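Local coordinates for transcriptional regulatory protein RcsB (Salmonella enterica subsp. enterica serovar Typhimurium, PDB 6EO2), which probably serves as the DNA-binding response regulator of the Rcs two-component system, controlling transcription of numerous genes with or without RcsA, at residues 102-107 with 126-131. The protein carries 1 engineered substitution. Sequence-based numbering, arbitrary orientation.
Sequences DIEGIV and GKKFTP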
# COMPACT_ATOMS: atom_id res chain seq x y z
N ASP A 102 -19.65 -5.04 -6.02
CA ASP A 102 -21.06 -5.37 -5.82
C ASP A 102 -21.71 -5.66 -7.17
O ASP A 102 -22.51 -4.89 -7.70
CB ASP A 102 -21.81 -4.27 -5.06
CG ASP A 102 -23.21 -4.71 -4.62
OD1 ASP A 102 -23.33 -5.80 -4.03
OD2 ASP A 102 -24.18 -3.97 -4.88
N ILE A 103 -21.32 -6.80 -7.71
CA ILE A 103 -21.89 -7.33 -8.93
C ILE A 103 -22.71 -8.52 -8.49
O ILE A 103 -22.63 -8.94 -7.34
CB ILE A 103 -20.80 -7.73 -9.95
CG1 ILE A 103 -19.62 -8.42 -9.26
CG2 ILE A 103 -20.30 -6.50 -10.70
CD1 ILE A 103 -18.67 -9.11 -10.22
N GLU A 104 -23.51 -9.07 -9.38
CA GLU A 104 -24.48 -10.09 -8.98
C GLU A 104 -23.87 -11.50 -8.87
O GLU A 104 -24.53 -12.40 -8.37
CB GLU A 104 -25.69 -10.05 -9.92
CG GLU A 104 -26.64 -8.90 -9.63
CD GLU A 104 -25.95 -7.54 -9.56
OE1 GLU A 104 -26.16 -6.82 -8.55
OE2 GLU A 104 -25.19 -7.18 -10.49
N GLY A 105 -22.63 -11.68 -9.31
CA GLY A 105 -21.94 -12.97 -9.12
C GLY A 105 -20.65 -13.14 -9.92
O GLY A 105 -20.38 -12.37 -10.83
N ILE A 106 -19.86 -14.14 -9.55
CA ILE A 106 -18.65 -14.52 -10.28
C ILE A 106 -18.68 -16.00 -10.63
O ILE A 106 -19.11 -16.83 -9.84
CB ILE A 106 -17.36 -14.26 -9.47
CG1 ILE A 106 -17.18 -12.77 -9.23
CG2 ILE A 106 -16.14 -14.81 -10.21
CD1 ILE A 106 -15.90 -12.43 -8.50
N VAL A 107 -18.21 -16.31 -11.83
CA VAL A 107 -18.09 -17.68 -12.30
C VAL A 107 -16.69 -17.84 -12.89
O VAL A 107 -16.25 -16.99 -13.66
CB VAL A 107 -19.15 -17.99 -13.37
CG1 VAL A 107 -18.97 -19.40 -13.92
CG2 VAL A 107 -20.56 -17.78 -12.81
N GLY A 126 -33.58 -13.08 -7.42
CA GLY A 126 -33.02 -11.88 -6.79
C GLY A 126 -31.82 -12.15 -5.89
O GLY A 126 -31.52 -11.34 -5.02
N LYS A 127 -31.12 -13.27 -6.09
CA LYS A 127 -29.99 -13.63 -5.23
C LYS A 127 -28.64 -13.55 -5.94
O LYS A 127 -28.57 -13.62 -7.17
CB LYS A 127 -30.16 -15.05 -4.67
CG LYS A 127 -31.53 -15.30 -4.09
CD LYS A 127 -31.48 -16.21 -2.88
CE LYS A 127 -32.87 -16.36 -2.27
NZ LYS A 127 -32.82 -16.70 -0.82
N LYS A 128 -27.59 -13.41 -5.14
CA LYS A 128 -26.22 -13.38 -5.63
C LYS A 128 -25.60 -14.76 -5.50
O LYS A 128 -25.81 -15.45 -4.50
CB LYS A 128 -25.38 -12.38 -4.82
CG LYS A 128 -25.69 -10.93 -5.11
CD LYS A 128 -24.86 -10.03 -4.21
CE LYS A 128 -24.83 -8.59 -4.72
NZ LYS A 128 -26.17 -8.07 -5.10
N PHE A 129 -24.82 -15.16 -6.51
CA PHE A 129 -24.20 -16.48 -6.53
C PHE A 129 -22.68 -16.40 -6.39
O PHE A 129 -22.04 -15.53 -6.99
CB PHE A 129 -24.56 -17.22 -7.82
CG PHE A 129 -23.93 -18.58 -7.93
CD1 PHE A 129 -24.36 -19.62 -7.12
CD2 PHE A 129 -22.89 -18.81 -8.83
CE1 PHE A 129 -23.78 -20.88 -7.21
CE2 PHE A 129 -22.31 -20.07 -8.93
CZ PHE A 129 -22.76 -21.10 -8.12
N THR A 130 -22.12 -17.31 -5.60
CA THR A 130 -20.68 -17.46 -5.43
C THR A 130 -20.33 -18.95 -5.33
O THR A 130 -20.69 -19.59 -4.35
CB THR A 130 -20.18 -16.75 -4.15
OG1 THR A 130 -20.47 -15.35 -4.23
CG2 THR A 130 -18.68 -16.94 -3.96
N PRO A 131 -19.65 -19.51 -6.35
CA PRO A 131 -19.31 -20.94 -6.31
C PRO A 131 -18.25 -21.24 -5.26
O PRO A 131 -17.55 -20.32 -4.82
CB PRO A 131 -18.76 -21.21 -7.72
CG PRO A 131 -18.22 -19.90 -8.17
CD PRO A 131 -19.04 -18.83 -7.51
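At the margin of the CheY-like receiver fold, where strand 105-108 ends the parallel sheet within the chain, Gly105 is joined by a single beta bridge to Phe129 of the extended segment 126-131. The one backbone hydrogen bond between the segments is weak: Phe129 N reaches Glu104 O at 3.3 Å, with an N-H...O angle of 156°. The same carbonyl takes a CA-H...O contact from Lys128 CA, 3.4 Å from Glu104 O. Glycine suits position 105 because the backbone there is almost fully extended (phi 168°), a conformation it adopts readily; Gly105 CA lies 3.3 Å from Phe129 O.

Beyond the bridge, Lys128 runs its aliphatic chain past the Glu104 backbone. Extended as far as CE, then bent at chi4 (46°), it brings NZ to a corner facing two carboxylates. Both salt bridges are long: Lys128 NZ lies 3.7 Å from Glu104 OE1 and 3.8 Å from Asp102 OD1. The resulting network of Asp102, Glu104 and Lys128 is therefore probably weak, and lies near the surface, where the exposed Asp102 and Lys128 can also meet solvent. The other carboxylate oxygen of Glu104, OE2, accepts a hydrogen bond from Ile83 N, which ties this acid to the neighbouring strand as well. At the opposite end of the contact, the CD and CG methylenes of Pro131 meet Ile106 O, with CD 3.1 Å from that oxygen; the proline ring restricts phi to a value compatible with the extended backbone at this N-cap position, just before helix 132-140.

Gly105 and Val107 hydrogen-bond to strand 82-87, while Ile103 and Ile106 pack their branched side chains on helix 92-99. Phe129 turns its ring to Ala119 and Ala122, so the segment leading into helix 132-140 lies against both the sheet margin and helix 115-124.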